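Local coordinates for hypothetical protein PG0816 (Porphyromonas gingivalis, PDB 2APL) that is of unknown function but belongs to the DUF1896 family and folds entirely from helices and loops, without any beta strand, at residues Leu14-Tyr19 and Ala36-Ala41; Asp47-Gly52 and Pro56-Met61; Leu70-Tyr75 and Pro125-Leu130; Tyr75-Ser80 and Thr132-Thr137; Pro100-Asn105 and Gly136-Leu141. All blocks are in the same frame, centred on the assembly; numbering follows the deposited sequence.

Contact 1 (Leu14-Tyr19 and Ala36-Ala41); sequences LKLETY and ARSDEA
Leu16 and Arg37 each swing CG anti to the backbone N (chi1 177° in the leucine, -178° in the arginine), and this sends the two side chains toward each other between helix 3-23 and helix 31-51, where they cross at about a right angle. The leucine touches with one branch: its CD2 methyl sits 3.6 Å from Arg37 CG and 3.6 Å from Arg37 CB, so it rests on the root of the arginine and not on its charged end. The same methyl, Leu16 CD2, lies 3.8 Å from Ser38 OG. This is a packing contact; the hydroxyl is hydrogen-bonded to Ile34 O, one turn back on its own helix, which keeps a buried polar atom satisfied beside an apolar neighbour.

The meeting joins the first two long helices of an all-helical chain. A third, helix 55-67, closes over the same spot through Leu66, whose side chain packs on Leu16, while Leu70 from the loop that follows touches both Leu16 and Arg37.

Beyond CG the arginine bends twice, at chi2 and chi3, and so leaves the leucine behind. Its NH1 is hydrogen-bonded to the backbone oxygens Leu66 O and Gln68 O, at the end of helix 55-67 and just after it. Glu40, one turn further along the arginine's own helix, adds a long charge interaction: Arg37 NE is 3.8 Å from Glu40 OE1, and the oxygen sits far off the guanidinium plane, so this is attraction of charges without a hydrogen bond.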
# COMPACT_ATOMS: atom_id res chain seq x y z
N LEU A 14 8.49 -10.18 -8.93
CA LEU A 14 8.86 -10.48 -7.57
C LEU A 14 8.84 -9.22 -6.67
O LEU A 14 8.29 -9.26 -5.58
CB LEU A 14 10.22 -11.19 -7.48
CG LEU A 14 10.52 -11.74 -6.09
CD1 LEU A 14 9.41 -12.65 -5.55
CD2 LEU A 14 11.89 -12.44 -6.06
N LYS A 15 9.42 -8.11 -7.14
CA LYS A 15 9.42 -6.87 -6.36
C LYS A 15 7.99 -6.41 -6.03
O LYS A 15 7.74 -5.89 -4.94
CB LYS A 15 10.12 -5.75 -7.14
CG LYS A 15 11.66 -5.90 -7.24
CD LYS A 15 12.26 -4.70 -8.03
CE LYS A 15 12.18 -3.41 -7.26
NZ LYS A 15 12.85 -2.37 -8.06
N LEU A 16 7.08 -6.56 -7.00
CA LEU A 16 5.72 -6.03 -6.85
C LEU A 16 4.96 -7.00 -5.95
O LEU A 16 4.21 -6.58 -5.05
CB LEU A 16 4.97 -5.97 -8.21
CG LEU A 16 3.49 -5.49 -8.19
CD1 LEU A 16 3.31 -4.13 -7.45
CD2 LEU A 16 2.95 -5.39 -9.63
N GLU A 17 5.18 -8.30 -6.14
CA GLU A 17 4.51 -9.26 -5.23
C GLU A 17 4.88 -9.01 -3.78
O GLU A 17 4.01 -8.95 -2.88
CB GLU A 17 4.78 -10.69 -5.64
CG GLU A 17 3.99 -11.11 -6.91
CD GLU A 17 4.32 -12.53 -7.27
OE1 GLU A 17 5.13 -13.14 -6.55
OE2 GLU A 17 3.79 -13.05 -8.23
N THR A 18 6.16 -8.83 -3.53
CA THR A 18 6.66 -8.57 -2.18
C THR A 18 6.05 -7.26 -1.59
O THR A 18 5.59 -7.22 -0.47
CB THR A 18 8.18 -8.58 -2.19
OG1 THR A 18 8.62 -9.89 -2.62
CG2 THR A 18 8.77 -8.24 -0.78
N TYR A 19 6.06 -6.21 -2.39
CA TYR A 19 5.59 -4.91 -1.99
C TYR A 19 4.10 -4.98 -1.63
O TYR A 19 3.69 -4.43 -0.62
CB TYR A 19 5.82 -3.90 -3.14
CG TYR A 19 5.49 -2.48 -2.71
CD1 TYR A 19 6.40 -1.75 -2.01
CD2 TYR A 19 4.24 -1.86 -3.05
CE1 TYR A 19 6.15 -0.46 -1.59
CE2 TYR A 19 3.98 -0.52 -2.65
CZ TYR A 19 4.94 0.15 -1.89
OH TYR A 19 4.81 1.47 -1.45
N ALA A 36 -0.41 -7.29 -15.17
CA ALA A 36 -0.49 -6.09 -16.00
C ALA A 36 0.54 -5.04 -15.58
O ALA A 36 1.18 -4.44 -16.43
CB ALA A 36 -1.84 -5.56 -15.95
N ARG A 37 0.70 -4.82 -14.27
CA ARG A 37 1.66 -3.85 -13.79
C ARG A 37 3.15 -4.30 -14.02
O ARG A 37 4.00 -3.49 -14.43
CB ARG A 37 1.39 -3.54 -12.31
CG ARG A 37 2.31 -2.50 -11.69
CD ARG A 37 2.20 -1.18 -12.46
NE ARG A 37 0.93 -0.48 -12.33
CZ ARG A 37 0.63 0.37 -11.36
NH1 ARG A 37 1.48 0.60 -10.35
NH2 ARG A 37 -0.54 1.00 -11.40
N SER A 38 3.44 -5.57 -13.82
CA SER A 38 4.76 -6.10 -14.15
C SER A 38 5.13 -5.94 -15.66
O SER A 38 6.27 -5.60 -15.97
CB SER A 38 4.87 -7.55 -13.68
OG SER A 38 4.67 -7.59 -12.26
N ASP A 39 4.17 -6.24 -16.55
CA ASP A 39 4.27 -6.00 -17.98
C ASP A 39 4.55 -4.52 -18.31
O ASP A 39 5.44 -4.23 -19.13
CB ASP A 39 2.96 -6.39 -18.70
CG ASP A 39 2.82 -7.90 -18.94
OD1 ASP A 39 3.74 -8.65 -18.55
OD2 ASP A 39 1.78 -8.35 -19.53
N GLU A 40 3.82 -3.60 -17.66
CA GLU A 40 4.10 -2.18 -17.83
C GLU A 40 5.52 -1.77 -17.43
O GLU A 40 6.12 -0.89 -18.11
CB GLU A 40 3.14 -1.27 -17.03
CG GLU A 40 1.72 -1.39 -17.37
CD GLU A 40 0.83 -0.56 -16.45
OE1 GLU A 40 1.24 0.57 -15.96
OE2 GLU A 40 -0.30 -1.05 -16.24
N ALA A 41 5.99 -2.25 -16.27
CA ALA A 41 7.35 -1.95 -15.82
C ALA A 41 8.41 -2.47 -16.82
O ALA A 41 9.36 -1.77 -17.17
CB ALA A 41 7.61 -2.56 -14.42

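Contact 2 (Asp47-Gly52 and Pro56-Met61); sequences DAVAQG and PEAESM
Ala48 and Ala58 face each other in an antiparallel helical hairpin, where helix 31-51 turns back through a short link into helix 55-67. The segment axes run at 148° to one another and approach to 8.8 Å; the small side chains allow the CA atoms of Ala48 and Ala58 to stand just 5.2 Å apart.

Polar groups work on the turn and leave the interface alone. Gly52 ends the first helix in a Schellman motif, with the positive phi (114°) that glycine accommodates readily. At the start of the second helix Glu57 reaches back with OE1 to accept a hydrogen bond from Ser54 N.

The contact across the hairpin is apolar. Its centre is methyl against methyl, with Ala48 CB 3.6 Å from Ala58 CB and both alanines buried. On the more exposed flank Val49 joins in through one branch, CG2, which lies 3.7 Å from Ala58 CB; the Ala58 methyl therefore meets two consecutive residues of the first helix. Phe53, in the link between the helices, packs on both Ala48 and Met61.

Met61, a selenomethionine here, is the remaining apolar partner, and its side chain starts out toward the first helix. Its first torsion (chi1 81°), with CG between the backbone N and the carbonyl carbon, and an extended chi2 bring Met61 SE to 3.8 Å from Ala48 CB; the bend at chi3 then turns Met61 CE back to 4.1 Å from the same Ala48 CB.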
# COMPACT_ATOMS: atom_id res chain seq x y z
N ASP A 47 11.98 0.16 -23.13
CA ASP A 47 11.99 1.49 -23.77
C ASP A 47 13.21 2.29 -23.38
O ASP A 47 13.89 2.88 -24.25
CB ASP A 47 10.74 2.34 -23.46
CG ASP A 47 9.48 1.86 -24.20
OD1 ASP A 47 9.58 0.96 -25.07
OD2 ASP A 47 8.38 2.41 -23.89
N ALA A 48 13.49 2.35 -22.08
CA ALA A 48 14.62 3.13 -21.59
C ALA A 48 15.94 2.63 -22.19
O ALA A 48 16.73 3.43 -22.74
CB ALA A 48 14.68 3.11 -20.08
N VAL A 49 16.19 1.32 -22.10
CA VAL A 49 17.37 0.73 -22.76
C VAL A 49 17.49 1.11 -24.23
O VAL A 49 18.57 1.56 -24.66
CB VAL A 49 17.45 -0.79 -22.54
CG1 VAL A 49 18.63 -1.40 -23.38
CG2 VAL A 49 17.59 -1.05 -21.08
N ALA A 50 16.40 0.96 -24.98
CA ALA A 50 16.35 1.32 -26.40
C ALA A 50 16.67 2.79 -26.68
O ALA A 50 17.12 3.13 -27.76
CB ALA A 50 14.96 1.00 -26.99
N GLN A 51 16.35 3.67 -25.73
CA GLN A 51 16.50 5.09 -25.95
C GLN A 51 17.83 5.62 -25.49
O GLN A 51 18.10 6.82 -25.70
CB GLN A 51 15.42 5.88 -25.25
CG GLN A 51 14.08 5.72 -25.90
CD GLN A 51 12.97 6.16 -25.00
OE1 GLN A 51 13.21 6.83 -23.98
NE2 GLN A 51 11.75 5.80 -25.35
N GLY A 52 18.65 4.75 -24.89
CA GLY A 52 20.01 5.10 -24.49
C GLY A 52 20.31 5.12 -23.01
O GLY A 52 21.42 5.46 -22.61
N PRO A 56 20.90 0.28 -14.89
CA PRO A 56 20.43 0.80 -13.62
C PRO A 56 19.43 1.94 -13.75
O PRO A 56 18.47 2.02 -12.97
CB PRO A 56 21.69 1.32 -12.94
CG PRO A 56 22.86 0.87 -13.77
CD PRO A 56 22.36 0.45 -15.08
N GLU A 57 19.65 2.84 -14.70
CA GLU A 57 18.70 3.91 -14.94
C GLU A 57 17.37 3.33 -15.36
O GLU A 57 16.34 3.75 -14.85
CB GLU A 57 19.19 4.90 -15.99
CG GLU A 57 20.44 5.61 -15.55
CD GLU A 57 21.04 6.50 -16.64
OE1 GLU A 57 21.14 6.11 -17.83
OE2 GLU A 57 21.39 7.63 -16.29
N ALA A 58 17.40 2.35 -16.27
CA ALA A 58 16.18 1.76 -16.83
C ALA A 58 15.39 1.03 -15.70
O ALA A 58 14.15 1.16 -15.59
CB ALA A 58 16.52 0.78 -18.03
N GLU A 59 16.12 0.30 -14.85
CA GLU A 59 15.51 -0.42 -13.75
C GLU A 59 14.87 0.52 -12.72
O GLU A 59 13.81 0.21 -12.15
CB GLU A 59 16.54 -1.31 -13.07
CG GLU A 59 15.97 -2.69 -12.84
CD GLU A 59 17.01 -3.78 -12.53
OE1 GLU A 59 17.85 -3.55 -11.61
OE2 GLU A 59 16.93 -4.86 -13.18
N SER A 60 15.54 1.63 -12.47
CA SER A 60 15.09 2.65 -11.53
C SER A 60 13.78 3.27 -12.02
O SER A 60 12.79 3.32 -11.30
CB SER A 60 16.16 3.73 -11.41
OG SER A 60 15.77 4.74 -10.49
N MSE A 61 13.76 3.71 -13.27
CA MSE A 61 12.53 4.29 -13.76
C MSE A 61 11.39 3.25 -13.96
O MSE A 61 10.24 3.58 -13.76
CB MSE A 61 12.78 5.19 -14.99
CG MSE A 61 12.93 4.44 -16.28
SE MSE A 61 13.46 5.76 -17.72
CE MSE A 61 15.43 5.96 -17.23

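Contact 3 (Leu70-Tyr75 and Pro125-Leu130); sequences LHFSRY and PEYEHL
Phe72 meets Tyr127 edge against edge. The nearest atoms are Phe72 CE1 and Tyr127 CE1, 3.6 Å apart and each near the plane of the other ring, while Tyr127 CD1 follows at 3.9 Å from Phe72 CE1. Neither ring offers a face to the other, so this is apolar contact between rims and not a stack. Next along the phenylalanine rim, Phe72 CZ touches Leu130 CD2 at 3.6 Å; Leu130 points to Phe72 from the opposite direction and arrives oblique to the ring.

All three side chains are buried. Tyr127 and Leu130 stand three residues apart on helix 126-143, about one turn, which lets both reach a single ring. In Phe72, CG lies anti to the backbone N (chi1 -176°), carrying the ring out from the loop toward that helix. Around it, Phe121 packs edge-to-face with Phe72, and Phe121, Val111 and Phe112 also touch Leu130.

Further out, the next residue, Ser73, is the N-cap of helix 74-85: its OG bonds to Asp76 N and is also hydrogen-bonded to His23 O. The contact joins the loop leading into helix 74-85, at its capped start, to the first turn of helix 126-143 within the all-helical fold of this DUF1896 protein.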
# COMPACT_ATOMS: atom_id res chain seq x y z
N LEU A 70 0.84 3.44 -5.74
CA LEU A 70 0.82 2.51 -4.62
C LEU A 70 1.69 3.00 -3.45
O LEU A 70 2.01 2.23 -2.58
CB LEU A 70 1.30 1.13 -5.06
CG LEU A 70 0.45 0.40 -6.12
CD1 LEU A 70 1.27 -0.81 -6.55
CD2 LEU A 70 -0.95 0.00 -5.53
N HIS A 71 2.04 4.28 -3.42
CA HIS A 71 2.81 4.82 -2.29
C HIS A 71 2.04 5.03 -1.02
O HIS A 71 2.63 4.92 0.06
CB HIS A 71 3.54 6.10 -2.70
CG HIS A 71 4.56 5.89 -3.78
ND1 HIS A 71 5.84 6.37 -3.70
CD2 HIS A 71 4.48 5.22 -4.96
CE1 HIS A 71 6.52 6.00 -4.78
NE2 HIS A 71 5.71 5.31 -5.56
N PHE A 72 0.74 5.37 -1.13
CA PHE A 72 -0.08 5.50 0.07
C PHE A 72 -0.87 4.21 0.34
O PHE A 72 -1.55 3.66 -0.55
CB PHE A 72 -1.01 6.74 0.08
CG PHE A 72 -1.77 6.90 1.40
CD1 PHE A 72 -1.20 7.62 2.46
CD2 PHE A 72 -2.97 6.24 1.59
CE1 PHE A 72 -1.87 7.71 3.69
CE2 PHE A 72 -3.64 6.30 2.81
CZ PHE A 72 -3.11 7.06 3.86
N SER A 73 -0.73 3.73 1.57
CA SER A 73 -1.30 2.46 1.96
C SER A 73 -2.26 2.70 3.13
O SER A 73 -1.83 3.07 4.25
CB SER A 73 -0.19 1.49 2.36
OG SER A 73 -0.73 0.32 2.96
N ARG A 74 -3.54 2.44 2.88
CA ARG A 74 -4.55 2.41 3.99
C ARG A 74 -4.19 1.39 5.06
O ARG A 74 -4.27 1.70 6.23
CB ARG A 74 -5.95 2.19 3.45
CG ARG A 74 -6.37 3.35 2.50
CD ARG A 74 -7.76 3.13 1.91
NE ARG A 74 -7.79 1.87 1.16
CZ ARG A 74 -8.89 1.19 0.84
NH1 ARG A 74 -10.12 1.66 1.16
NH2 ARG A 74 -8.77 0.04 0.20
N TYR A 75 -3.79 0.18 4.63
CA TYR A 75 -3.35 -0.86 5.56
C TYR A 75 -2.25 -0.38 6.49
O TYR A 75 -2.41 -0.47 7.71
CB TYR A 75 -2.94 -2.12 4.83
CG TYR A 75 -2.24 -3.14 5.71
CD1 TYR A 75 -2.98 -4.05 6.47
CD2 TYR A 75 -0.83 -3.15 5.82
CE1 TYR A 75 -2.34 -4.97 7.34
CE2 TYR A 75 -0.17 -4.09 6.66
CZ TYR A 75 -0.93 -5.00 7.38
OH TYR A 75 -0.33 -5.90 8.19
N PRO A 125 -0.57 18.39 4.00
CA PRO A 125 -1.23 18.86 5.23
C PRO A 125 -2.38 17.94 5.67
O PRO A 125 -2.56 17.70 6.87
CB PRO A 125 -1.77 20.25 4.86
CG PRO A 125 -0.85 20.74 3.78
CD PRO A 125 -0.44 19.48 3.01
N GLU A 126 -3.11 17.39 4.70
CA GLU A 126 -4.31 16.64 5.06
C GLU A 126 -4.06 15.27 5.70
O GLU A 126 -4.97 14.72 6.33
CB GLU A 126 -5.41 16.66 3.98
CG GLU A 126 -5.00 16.91 2.54
CD GLU A 126 -4.68 18.37 2.18
OE1 GLU A 126 -5.29 19.34 2.71
OE2 GLU A 126 -3.80 18.54 1.32
N TYR A 127 -2.83 14.77 5.63
CA TYR A 127 -2.47 13.55 6.37
C TYR A 127 -2.81 13.60 7.86
O TYR A 127 -3.37 12.67 8.40
CB TYR A 127 -0.99 13.13 6.18
CG TYR A 127 -0.71 11.77 6.81
CD1 TYR A 127 -1.29 10.60 6.27
CD2 TYR A 127 0.07 11.64 7.96
CE1 TYR A 127 -1.09 9.34 6.85
CE2 TYR A 127 0.28 10.37 8.56
CZ TYR A 127 -0.31 9.24 7.99
OH TYR A 127 -0.13 7.98 8.54
N GLU A 128 -2.44 14.69 8.53
CA GLU A 128 -2.64 14.78 9.97
C GLU A 128 -4.14 14.71 10.28
O GLU A 128 -4.54 14.09 11.25
CB GLU A 128 -1.98 16.04 10.57
CG GLU A 128 -1.00 16.81 9.66
CD GLU A 128 0.14 15.96 8.99
OE1 GLU A 128 0.71 15.03 9.64
OE2 GLU A 128 0.49 16.26 7.82
N HIS A 129 -4.95 15.33 9.41
CA HIS A 129 -6.40 15.27 9.52
C HIS A 129 -6.95 13.85 9.44
O HIS A 129 -7.77 13.43 10.27
CB HIS A 129 -7.07 16.15 8.47
CG HIS A 129 -6.83 17.62 8.67
ND1 HIS A 129 -6.18 18.39 7.73
CD2 HIS A 129 -7.18 18.46 9.67
CE1 HIS A 129 -6.12 19.64 8.15
NE2 HIS A 129 -6.72 19.71 9.33
N LEU A 130 -6.52 13.12 8.41
CA LEU A 130 -6.84 11.72 8.27
C LEU A 130 -6.47 10.92 9.54
O LEU A 130 -7.31 10.24 10.12
CB LEU A 130 -6.13 11.11 7.03
CG LEU A 130 -6.35 9.61 6.87
CD1 LEU A 130 -7.85 9.25 6.76
CD2 LEU A 130 -5.53 9.08 5.69

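Contact 4 (Tyr75-Ser80 and Thr132-Thr137); sequences YDTLVS and TELTGT
No flat group stands between Thr77 and Leu134, which meet through methyls alone; the one aromatic ring of the two segments, Tyr75, turns elsewhere. Over one face of that ring lies Val79 CG2, 3.7 Å above the plane and offset toward the rim, one turn along the same helix, and Ala99 and Pro100 of helix 94-103 also touch the tyrosine.

Across the contact Leu134 uses both its branches. Leu134 CD1 presses on Thr77 CG2 at 3.5 Å, tighter than usual for two carbons, the side chains crossing at about a right angle. Leu134 CD2 takes the looser partner, Leu78 CD2, at 4.3 Å.

These residues pack helix 74-85 against helix 126-143 in an all-helical domain. Helix 106-112 adds Val111 and Phe112 against Leu134, while Leu103 of helix 94-103 touches Leu78, so two further helices converge here. No hydrogen bond crosses between the two segments.

Thr77 can present a methyl here because its first torsion (chi1 -63°) sets CG2 anti to the backbone N and leaves OG1 beside that N, where the hydroxyl is hydrogen-bonded to Ser73 O, of the N-cap residue just ahead of its helix.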
# COMPACT_ATOMS: atom_id res chain seq x y z
N TYR A 75 -3.79 0.18 4.63
CA TYR A 75 -3.35 -0.86 5.56
C TYR A 75 -2.25 -0.38 6.49
O TYR A 75 -2.41 -0.47 7.71
CB TYR A 75 -2.94 -2.12 4.83
CG TYR A 75 -2.24 -3.14 5.71
CD1 TYR A 75 -2.98 -4.05 6.47
CD2 TYR A 75 -0.83 -3.15 5.82
CE1 TYR A 75 -2.34 -4.97 7.34
CE2 TYR A 75 -0.17 -4.09 6.66
CZ TYR A 75 -0.93 -5.00 7.38
OH TYR A 75 -0.33 -5.90 8.19
N ASP A 76 -1.16 0.16 5.92
CA ASP A 76 -0.05 0.70 6.70
C ASP A 76 -0.50 1.82 7.66
O ASP A 76 0.00 1.93 8.78
CB ASP A 76 1.07 1.24 5.78
CG ASP A 76 1.92 0.13 5.12
OD1 ASP A 76 1.73 -1.08 5.42
OD2 ASP A 76 2.81 0.47 4.27
N THR A 77 -1.41 2.68 7.19
CA THR A 77 -1.89 3.81 7.99
C THR A 77 -2.66 3.30 9.26
O THR A 77 -2.45 3.79 10.40
CB THR A 77 -2.80 4.74 7.15
OG1 THR A 77 -2.04 5.28 6.08
CG2 THR A 77 -3.34 5.94 7.99
N LEU A 78 -3.51 2.28 9.06
CA LEU A 78 -4.26 1.69 10.19
C LEU A 78 -3.31 1.02 11.18
O LEU A 78 -3.46 1.19 12.39
CB LEU A 78 -5.28 0.67 9.66
CG LEU A 78 -6.44 1.34 8.92
CD1 LEU A 78 -7.21 0.28 8.14
CD2 LEU A 78 -7.38 2.07 9.89
N VAL A 79 -2.32 0.29 10.65
CA VAL A 79 -1.33 -0.41 11.50
C VAL A 79 -0.60 0.60 12.38
O VAL A 79 -0.44 0.41 13.57
CB VAL A 79 -0.34 -1.27 10.65
CG1 VAL A 79 0.87 -1.66 11.44
CG2 VAL A 79 -1.04 -2.51 10.13
N SER A 80 -0.15 1.70 11.76
CA SER A 80 0.55 2.77 12.47
C SER A 80 -0.32 3.48 13.53
O SER A 80 0.12 3.70 14.67
CB SER A 80 1.10 3.79 11.44
OG SER A 80 1.63 4.94 12.09
N THR A 132 -5.81 11.77 12.68
CA THR A 132 -6.58 12.15 13.83
C THR A 132 -7.98 11.60 13.67
O THR A 132 -8.58 11.09 14.63
CB THR A 132 -6.61 13.69 13.95
OG1 THR A 132 -5.27 14.14 14.14
CG2 THR A 132 -7.52 14.16 15.09
N GLU A 133 -8.51 11.65 12.44
CA GLU A 133 -9.90 11.23 12.27
C GLU A 133 -9.98 9.71 12.49
O GLU A 133 -10.93 9.22 13.12
CB GLU A 133 -10.43 11.69 10.91
CG GLU A 133 -11.87 11.53 10.72
CD GLU A 133 -12.42 12.30 9.52
OE1 GLU A 133 -11.65 12.88 8.70
OE2 GLU A 133 -13.67 12.35 9.42
N LEU A 134 -9.02 8.97 11.94
CA LEU A 134 -8.96 7.50 12.15
C LEU A 134 -8.81 7.10 13.63
O LEU A 134 -9.48 6.16 14.11
CB LEU A 134 -7.81 6.89 11.32
CG LEU A 134 -8.01 6.86 9.80
CD1 LEU A 134 -6.60 6.50 9.13
CD2 LEU A 134 -9.15 5.91 9.32
N THR A 135 -7.95 7.82 14.36
CA THR A 135 -7.76 7.62 15.80
C THR A 135 -9.11 7.78 16.54
O THR A 135 -9.52 6.89 17.31
CB THR A 135 -6.66 8.57 16.34
OG1 THR A 135 -5.43 8.38 15.59
CG2 THR A 135 -6.41 8.35 17.84
N GLY A 136 -9.82 8.88 16.24
CA GLY A 136 -11.12 9.16 16.82
C GLY A 136 -12.19 8.12 16.55
O GLY A 136 -12.99 7.78 17.43
N THR A 137 -12.19 7.62 15.32
CA THR A 137 -13.07 6.54 14.93
C THR A 137 -12.81 5.24 15.72
O THR A 137 -13.74 4.60 16.21
CB THR A 137 -12.94 6.28 13.40
OG1 THR A 137 -13.33 7.49 12.68
CG2 THR A 137 -13.81 5.09 12.95

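Contact 5 (Pro100-Asn105 and Gly136-Leu141); sequences PILLKN and GTIVLL
Leu102 and Leu141 form the tight part of this contact. Leu102 CD2 and Leu141 CD1 come to 3.7 Å as the two side chains slide past each other in opposite directions, each reaching toward the other's helix. Both are buried. They join the last turn of helix 94-103 to the later turns of helix 126-143.

The other two pairs are looser. Leu102 turns its second branch, CD1, toward Ile138 CD1 at 4.3 Å; Ile138 is one turn before Leu141 and stays buried, with Val81 and Leu82 of helix 74-85, Phe86 and Ile108 also against it. Toward the more open side comes Asn105, partly exposed, whose ND2 lies 4.1 Å from Leu141 CD2. This is a touch of amide on methyl, with no hydrogen bond across the segments.

The polar end of Asn105 is bound to its own stretch of chain. The residue is the N-cap of helix 106-112, and with CG anti to the backbone N (chi1 172°) its OD1 accepts a bond from Ile108 N. Leu102 O, in turn, receives Asn105 N at 2.9 Å, tying the cap residue to the end of the helix before it.

The chemistry divides accordingly: the side-chain oxygen OD1 of Asn105 caps helix 106-112 while its ND2 merely touches Leu141, and what holds the two segments to each other is apolar contact among leucine and isoleucine methyls.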
# COMPACT_ATOMS: atom_id res chain seq x y z
N PRO A 100 -6.58 -5.36 8.56
CA PRO A 100 -7.36 -5.83 7.39
C PRO A 100 -8.88 -5.84 7.63
O PRO A 100 -9.63 -5.60 6.70
CB PRO A 100 -6.87 -7.29 7.17
CG PRO A 100 -5.60 -7.39 7.91
CD PRO A 100 -5.64 -6.39 9.04
N ILE A 101 -9.31 -6.10 8.86
CA ILE A 101 -10.74 -6.11 9.19
C ILE A 101 -11.31 -4.72 9.27
O ILE A 101 -12.41 -4.46 8.78
CB ILE A 101 -11.00 -6.83 10.56
CG1 ILE A 101 -10.59 -8.30 10.51
CG2 ILE A 101 -12.47 -6.84 10.90
CD1 ILE A 101 -9.21 -8.54 10.11
N LEU A 102 -10.57 -3.82 9.91
CA LEU A 102 -10.91 -2.39 9.94
C LEU A 102 -10.99 -1.81 8.54
O LEU A 102 -11.86 -0.98 8.27
CB LEU A 102 -9.91 -1.60 10.77
CG LEU A 102 -10.03 -1.79 12.28
CD1 LEU A 102 -8.84 -1.18 12.95
CD2 LEU A 102 -11.37 -1.13 12.80
N LEU A 103 -10.09 -2.25 7.65
CA LEU A 103 -10.14 -1.81 6.24
C LEU A 103 -11.48 -2.13 5.55
O LEU A 103 -11.91 -1.40 4.67
CB LEU A 103 -8.95 -2.38 5.43
CG LEU A 103 -8.51 -1.57 4.21
CD1 LEU A 103 -8.45 -0.08 4.48
CD2 LEU A 103 -7.12 -2.15 3.68
N LYS A 104 -12.18 -3.16 6.04
CA LYS A 104 -13.51 -3.51 5.55
C LYS A 104 -14.66 -2.89 6.36
O LYS A 104 -15.81 -3.10 6.03
CB LYS A 104 -13.66 -5.03 5.53
CG LYS A 104 -12.66 -5.76 4.61
CD LYS A 104 -12.53 -7.27 5.02
CE LYS A 104 -13.90 -7.94 5.43
NZ LYS A 104 -14.23 -8.17 6.91
N ASN A 105 -14.35 -2.11 7.39
CA ASN A 105 -15.37 -1.57 8.26
C ASN A 105 -15.95 -0.32 7.61
O ASN A 105 -15.18 0.57 7.12
CB ASN A 105 -14.70 -1.27 9.62
CG ASN A 105 -15.60 -0.54 10.56
OD1 ASN A 105 -15.66 0.68 10.54
ND2 ASN A 105 -16.33 -1.28 11.38
N GLY A 136 -9.82 8.88 16.24
CA GLY A 136 -11.12 9.16 16.82
C GLY A 136 -12.19 8.12 16.55
O GLY A 136 -12.99 7.78 17.43
N THR A 137 -12.19 7.62 15.32
CA THR A 137 -13.07 6.54 14.93
C THR A 137 -12.81 5.24 15.72
O THR A 137 -13.74 4.60 16.21
CB THR A 137 -12.94 6.28 13.40
OG1 THR A 137 -13.33 7.49 12.68
CG2 THR A 137 -13.81 5.09 12.95
N ILE A 138 -11.56 4.85 15.80
CA ILE A 138 -11.21 3.67 16.60
C ILE A 138 -11.55 3.83 18.09
O ILE A 138 -12.10 2.90 18.72
CB ILE A 138 -9.72 3.24 16.36
CG1 ILE A 138 -9.59 2.82 14.88
CG2 ILE A 138 -9.28 2.05 17.29
CD1 ILE A 138 -8.06 2.79 14.38
N VAL A 139 -11.28 5.01 18.65
CA VAL A 139 -11.78 5.30 20.01
C VAL A 139 -13.29 5.04 20.10
O VAL A 139 -13.76 4.45 21.07
CB VAL A 139 -11.42 6.75 20.47
CG1 VAL A 139 -12.15 7.12 21.76
CG2 VAL A 139 -9.91 6.87 20.66
N LEU A 140 -14.04 5.46 19.09
CA LEU A 140 -15.48 5.34 19.18
C LEU A 140 -15.86 3.88 19.08
O LEU A 140 -16.79 3.46 19.77
CB LEU A 140 -16.21 6.14 18.08
CG LEU A 140 -16.23 7.64 18.39
CD1 LEU A 140 -16.89 8.44 17.24
CD2 LEU A 140 -16.86 7.96 19.72
N LEU A 141 -15.19 3.16 18.18
CA LEU A 141 -15.43 1.72 17.97
C LEU A 141 -15.22 0.95 19.27
O LEU A 141 -16.07 0.15 19.67
CB LEU A 141 -14.54 1.15 16.83
CG LEU A 141 -15.02 1.39 15.38
CD1 LEU A 141 -13.85 1.12 14.37
CD2 LEU A 141 -16.29 0.55 15.05

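How the contacts relate
The contacts fall into two groups. Contacts 1 and 2, with centres about 16 Å apart, share helix 31-51 in the earlier half of the chain. Contacts 3, 4 and 5 follow one another along helix 126-143: the centres of contacts 3 and 4 are about 9 Å apart, those of contacts 4 and 5 about 8 Å. Residues 75-80 and 100-105 touch through Leu78 CD1 and Leu103 N at 3.9 Å. The groups are bridged between contacts 1 and 3, where Tyr19 OH lies 3.1 Å from Leu70 O, probably a hydrogen bond. Contacts 2 and 5 are the farthest apart, their centres about 43 Å from each other. No active site or ligand is known for this protein, so the contacts are related through the helices alone.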